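Local coordinates for 3-oxo-tetronate kinase (Cupriavidus necator, PDB 5DMH), which catalyses the ATP-dependent phosphorylation of 3-oxo-tetronate to 3-oxo-tetronate 4-phosphate in carbohydrate metabolism, at residues 45-57 against 256-268. Sequence-based numbering, arbitrary orientation.
Sequences TDLANTLVRNGMR and SGIALGLPENFRR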
loop_
_atom_site.group_PDB
_atom_site.type_symbol
_atom_site.label_atom_id
_atom_site.label_comp_id
_atom_site.label_asym_id
_atom_site.label_seq_id
_atom_site.Cartn_x
_atom_site.Cartn_y
_atom_site.Cartn_z
ATOM N N THR A 45 5.047 0.247 -2.330
ATOM C CA THR A 45 5.724 1.255 -3.149
ATOM C C THR A 45 5.597 2.663 -2.544
ATOM O O THR A 45 6.533 3.457 -2.633
ATOM C CB THR A 45 5.265 1.280 -4.655
ATOM O OG1 THR A 45 4.007 1.946 -4.788
ATOM C CG2 THR A 45 5.217 -0.116 -5.280
ATOM N N ASP A 46 4.446 2.949 -1.953
ATOM C CA ASP A 46 4.149 4.217 -1.267
ATOM C C ASP A 46 5.158 4.424 -0.150
ATOM O O ASP A 46 5.883 5.408 -0.130
ATOM C CB ASP A 46 2.707 4.145 -0.741
ATOM C CG ASP A 46 2.271 5.359 0.072
ATOM O OD1 ASP A 46 2.971 6.397 0.107
ATOM O OD2 ASP A 46 1.174 5.263 0.681
ATOM N N LEU A 47 5.234 3.467 0.769
ATOM C CA LEU A 47 6.257 3.500 1.819
ATOM C C LEU A 47 7.695 3.615 1.290
ATOM O O LEU A 47 8.455 4.467 1.742
ATOM C CB LEU A 47 6.117 2.259 2.690
ATOM C CG LEU A 47 7.198 2.091 3.763
ATOM C CD1 LEU A 47 7.222 3.294 4.690
ATOM C CD2 LEU A 47 6.959 0.822 4.518
ATOM N N ALA A 48 8.086 2.772 0.334
ATOM C CA ALA A 48 9.426 2.831 -0.185
ATOM C C ALA A 48 9.696 4.213 -0.799
ATOM O O ALA A 48 10.772 4.751 -0.648
ATOM C CB ALA A 48 9.691 1.715 -1.193
ATOM N N ASN A 49 8.711 4.781 -1.473
ATOM C CA ASN A 49 8.870 6.127 -2.030
ATOM C C ASN A 49 9.231 7.151 -0.945
ATOM O O ASN A 49 10.150 7.952 -1.106
ATOM C CB ASN A 49 7.573 6.530 -2.738
ATOM C CG ASN A 49 7.624 7.936 -3.338
ATOM O OD1 ASN A 49 8.448 8.248 -4.203
ATOM N ND2 ASN A 49 6.734 8.793 -2.859
ATOM N N THR A 50 8.473 7.133 0.145
ATOM C CA THR A 50 8.730 8.018 1.266
ATOM C C THR A 50 10.101 7.800 1.872
ATOM O O THR A 50 10.808 8.767 2.176
ATOM C CB THR A 50 7.623 7.896 2.342
ATOM O OG1 THR A 50 6.458 8.571 1.843
ATOM C CG2 THR A 50 8.074 8.561 3.642
ATOM N N LEU A 51 10.508 6.542 2.021
ATOM C CA LEU A 51 11.843 6.269 2.543
ATOM C C LEU A 51 12.960 6.755 1.608
ATOM O O LEU A 51 13.918 7.382 2.063
ATOM C CB LEU A 51 11.997 4.780 2.835
ATOM C CG LEU A 51 11.137 4.309 4.000
ATOM C CD1 LEU A 51 11.144 2.785 4.031
ATOM C CD2 LEU A 51 11.626 4.888 5.301
ATOM N N VAL A 52 12.835 6.484 0.303
ATOM C CA VAL A 52 13.840 6.930 -0.652
ATOM C C VAL A 52 13.931 8.448 -0.669
ATOM O O VAL A 52 15.015 9.013 -0.665
ATOM C CB VAL A 52 13.528 6.399 -2.069
ATOM C CG1 VAL A 52 14.368 7.113 -3.126
ATOM C CG2 VAL A 52 13.719 4.882 -2.099
ATOM N N ARG A 53 12.778 9.106 -0.666
ATOM C CA ARG A 53 12.746 10.563 -0.732
ATOM C C ARG A 53 13.314 11.213 0.512
ATOM O O ARG A 53 13.671 12.393 0.480
ATOM C CB ARG A 53 11.325 11.062 -0.977
ATOM C CG ARG A 53 10.899 10.935 -2.458
ATOM C CD ARG A 53 9.401 10.965 -2.601
ATOM N NE ARG A 53 8.772 12.262 -2.295
ATOM C CZ ARG A 53 8.673 13.289 -3.143
ATOM N NH1 ARG A 53 9.212 13.251 -4.355
ATOM N NH2 ARG A 53 8.032 14.377 -2.768
ATOM N N ASN A 54 13.392 10.455 1.605
ATOM C CA ASN A 54 13.939 10.977 2.847
ATOM C C ASN A 54 15.291 10.382 3.201
ATOM O O ASN A 54 15.744 10.507 4.329
ATOM C CB ASN A 54 12.953 10.817 4.006
ATOM C CG ASN A 54 11.832 11.822 3.935
ATOM O OD1 ASN A 54 11.928 12.935 4.485
ATOM N ND2 ASN A 54 10.771 11.453 3.239
ATOM N N GLY A 55 15.942 9.769 2.211
ATOM C CA GLY A 55 17.358 9.489 2.293
ATOM C C GLY A 55 17.738 8.065 2.651
ATOM O O GLY A 55 18.863 7.854 3.083
HETATM N N MSE A 56 16.836 7.092 2.497
HETATM C CA MSE A 56 17.223 5.692 2.739
HETATM C C MSE A 56 17.143 4.880 1.449
HETATM O O MSE A 56 16.101 4.836 0.819
HETATM C CB MSE A 56 16.353 5.037 3.810
HETATM C CG MSE A 56 16.662 5.467 5.224
HETATM SE SE MSE A 56 15.538 4.461 6.521
HETATM C CE MSE A 56 16.860 3.134 7.094
ATOM N N ARG A 57 18.269 4.308 1.025
ATOM C CA ARG A 57 18.254 3.414 -0.123
ATOM C C ARG A 57 17.326 2.257 0.243
ATOM O O ARG A 57 17.462 1.656 1.299
ATOM C CB ARG A 57 19.648 2.904 -0.441
ATOM C CG ARG A 57 20.535 3.985 -0.997
ATOM C CD ARG A 57 21.945 3.520 -1.222
ATOM N NE ARG A 57 22.716 4.580 -1.859
ATOM C CZ ARG A 57 24.034 4.563 -2.018
ATOM N NH1 ARG A 57 24.748 3.536 -1.580
ATOM N NH2 ARG A 57 24.636 5.583 -2.609
ATOM N N SER A 256 2.272 5.479 5.059
ATOM C CA SER A 256 3.606 5.884 4.676
ATOM C C SER A 256 4.040 7.131 5.421
ATOM O O SER A 256 5.224 7.352 5.576
ATOM C CB SER A 256 3.726 6.099 3.160
ATOM O OG SER A 256 2.901 7.132 2.748
ATOM N N GLY A 257 3.093 7.958 5.850
ATOM C CA GLY A 257 3.438 9.205 6.510
ATOM C C GLY A 257 4.223 9.011 7.788
ATOM O O GLY A 257 5.110 9.813 8.131
ATOM N N ILE A 258 3.893 7.960 8.531
ATOM C CA ILE A 258 4.569 7.753 9.815
ATOM C C ILE A 258 6.065 7.446 9.625
ATOM O O ILE A 258 6.853 7.530 10.578
ATOM C CB ILE A 258 3.872 6.679 10.656
ATOM C CG1 ILE A 258 4.349 6.729 12.107
ATOM C CG2 ILE A 258 4.134 5.269 10.117
ATOM C CD1 ILE A 258 4.147 8.098 12.792
ATOM N N ALA A 259 6.458 7.087 8.402
ATOM C CA ALA A 259 7.871 6.800 8.096
ATOM C C ALA A 259 8.686 8.036 7.781
ATOM O O ALA A 259 9.925 7.964 7.713
ATOM C CB ALA A 259 7.987 5.825 6.938
ATOM N N LEU A 260 8.007 9.166 7.564
ATOM C CA LEU A 260 8.680 10.395 7.140
ATOM C C LEU A 260 9.952 10.698 7.924
ATOM O O LEU A 260 10.993 11.067 7.348
ATOM C CB LEU A 260 7.709 11.580 7.271
ATOM C CG LEU A 260 6.692 11.688 6.140
ATOM C CD1 LEU A 260 5.684 12.777 6.462
ATOM C CD2 LEU A 260 7.366 12.008 4.814
ATOM N N GLY A 261 9.859 10.584 9.250
ATOM C CA GLY A 261 10.936 10.975 10.128
ATOM C C GLY A 261 11.903 9.870 10.537
ATOM O O GLY A 261 12.806 10.117 11.341
ATOM N N LEU A 262 11.716 8.654 10.025
ATOM C CA LEU A 262 12.538 7.536 10.512
ATOM C C LEU A 262 13.977 7.626 9.999
ATOM O O LEU A 262 14.924 7.379 10.742
ATOM C CB LEU A 262 11.875 6.197 10.195
ATOM C CG LEU A 262 10.480 6.056 10.823
ATOM C CD1 LEU A 262 9.852 4.720 10.475
ATOM C CD2 LEU A 262 10.508 6.279 12.328
ATOM N N PRO A 263 14.164 8.003 8.728
ATOM C CA PRO A 263 15.558 8.163 8.280
ATOM C C PRO A 263 16.341 9.168 9.098
ATOM O O PRO A 263 17.511 8.953 9.406
ATOM C CB PRO A 263 15.392 8.652 6.834
ATOM C CG PRO A 263 14.117 8.055 6.402
ATOM C CD PRO A 263 13.218 8.150 7.611
ATOM N N GLU A 264 15.709 10.263 9.480
ATOM C CA GLU A 264 16.405 11.256 10.285
ATOM C C GLU A 264 16.843 10.683 11.636
ATOM O O GLU A 264 17.924 11.008 12.122
ATOM C CB GLU A 264 15.541 12.499 10.472
ATOM C CG GLU A 264 16.236 13.623 11.180
ATOM C CD GLU A 264 17.374 14.220 10.375
ATOM O OE1 GLU A 264 17.370 14.072 9.137
ATOM O OE2 GLU A 264 18.272 14.843 10.983
ATOM N N ASN A 265 16.020 9.837 12.260
ATOM C CA ASN A 265 16.462 9.152 13.478
ATOM C C ASN A 265 17.793 8.428 13.280
ATOM O O ASN A 265 18.687 8.526 14.112
ATOM C CB ASN A 265 15.441 8.122 13.942
ATOM C CG ASN A 265 14.175 8.740 14.477
ATOM O OD1 ASN A 265 14.159 9.883 14.988
ATOM N ND2 ASN A 265 13.093 7.967 14.399
ATOM N N PHE A 266 17.922 7.680 12.191
ATOM C CA PHE A 266 19.149 6.903 11.982
ATOM C C PHE A 266 20.334 7.816 11.678
ATOM O O PHE A 266 21.448 7.559 12.102
ATOM C CB PHE A 266 18.949 5.854 10.881
ATOM C CG PHE A 266 17.914 4.818 11.231
ATOM C CD1 PHE A 266 18.144 3.926 12.269
ATOM C CD2 PHE A 266 16.722 4.743 10.544
ATOM C CE1 PHE A 266 17.188 2.978 12.606
ATOM C CE2 PHE A 266 15.744 3.786 10.885
ATOM C CZ PHE A 266 15.987 2.913 11.911
ATOM N N ARG A 267 20.086 8.893 10.951
ATOM C CA ARG A 267 21.136 9.870 10.685
ATOM C C ARG A 267 21.645 10.478 11.988
ATOM O O ARG A 267 22.857 10.561 12.226
ATOM C CB ARG A 267 20.609 10.963 9.750
ATOM C CG ARG A 267 20.602 10.569 8.290
ATOM C CD ARG A 267 20.422 11.776 7.391
ATOM N NE ARG A 267 19.073 12.336 7.488
ATOM C CZ ARG A 267 18.026 11.942 6.772
ATOM N NH1 ARG A 267 18.139 10.972 5.867
ATOM N NH2 ARG A 267 16.846 12.527 6.957
ATOM N N ARG A 268 20.717 10.895 12.832
ATOM C CA ARG A 268 21.067 11.487 14.123
ATOM C C ARG A 268 21.869 10.535 14.999
ATOM O O ARG A 268 22.731 10.949 15.775
ATOM C CB ARG A 268 19.794 11.867 14.862
ATOM C CG ARG A 268 19.703 13.328 15.134
ATOM C CD ARG A 268 18.673 13.964 14.272
ATOM N NE ARG A 268 17.430 14.166 15.004
ATOM C CZ ARG A 268 16.521 15.082 14.690
ATOM N NH1 ARG A 268 15.419 15.185 15.415
ATOM N NH2 ARG A 268 16.714 15.897 13.656
HETATM O O HOH W 1 0.092 5.525 3.173
HETATM O O HOH W 2 4.281 9.740 3.135
HETATM O O HOH W 3 14.135 13.476 5.886
HETATM O O HOH W 4 20.364 9.617 4.405
#
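From Leu47 facing Ser256, whose CA atoms are 4.6 Å apart, to Met56 facing Pro263, the end of helix 41-53 and its Schellman turn run beside a 3-10 segment, a type I turn and the start of helix 262-268. At the Leu47 end a small polar residue fits the close backbones: Ser256 OG donates to Asp46 OD1 over 2.7 Å, meeting it from above the carboxylate plane. Water 1 joins the other carboxylate oxygen to Ser256 N, and water 2 links Ser256 OG with Thr50 OG1.

The middle is apolar. Ala259 is short enough for Leu47 CD1 to press on its CB at 3.5 Å, a tight fit, while Leu51 CD2 bridges Ala259 and Pro263. Thr50 serves both environments: its hydroxyl faces the water, and CG2, anti to the backbone N, meets Leu260 CD2 at 3.7 Å. The compact ring of Pro263 packs against Asn54 and Met56. Selenomethionine Met56, bent at chi3 (100°), packs its CE on Phe266 CD2, while SE lies 5.3 Å from the Phe266 ring centroid, oblique to the ring, a Met-aromatic contact. Leu51 and Met56 also touch strand 34-38, and Phe266 touches strand 111-115.

Asn54 folds its amide back toward the helix, where ND2 donates to Thr50 O (N-H...O angle 173°). The backbone carbonyl O of Asn54, just past the helix, accepts a nearly straight bond (169°) from Arg267 NH1, 2.9 Å long and in the guanidinium plane. Gly55 suits the positive phi of the Schellman motif, closed by Met56 N to Leu51 O and Gly55 N to Val52 O. Glu264 OE1 takes both NE and NH2 of Arg267, holding the guanidinium in place. A cationic group against a helix C-terminus probably gains from the dipole. The contact thus joins two parts of the sugar-binding domain by an apolar centre between polar ends.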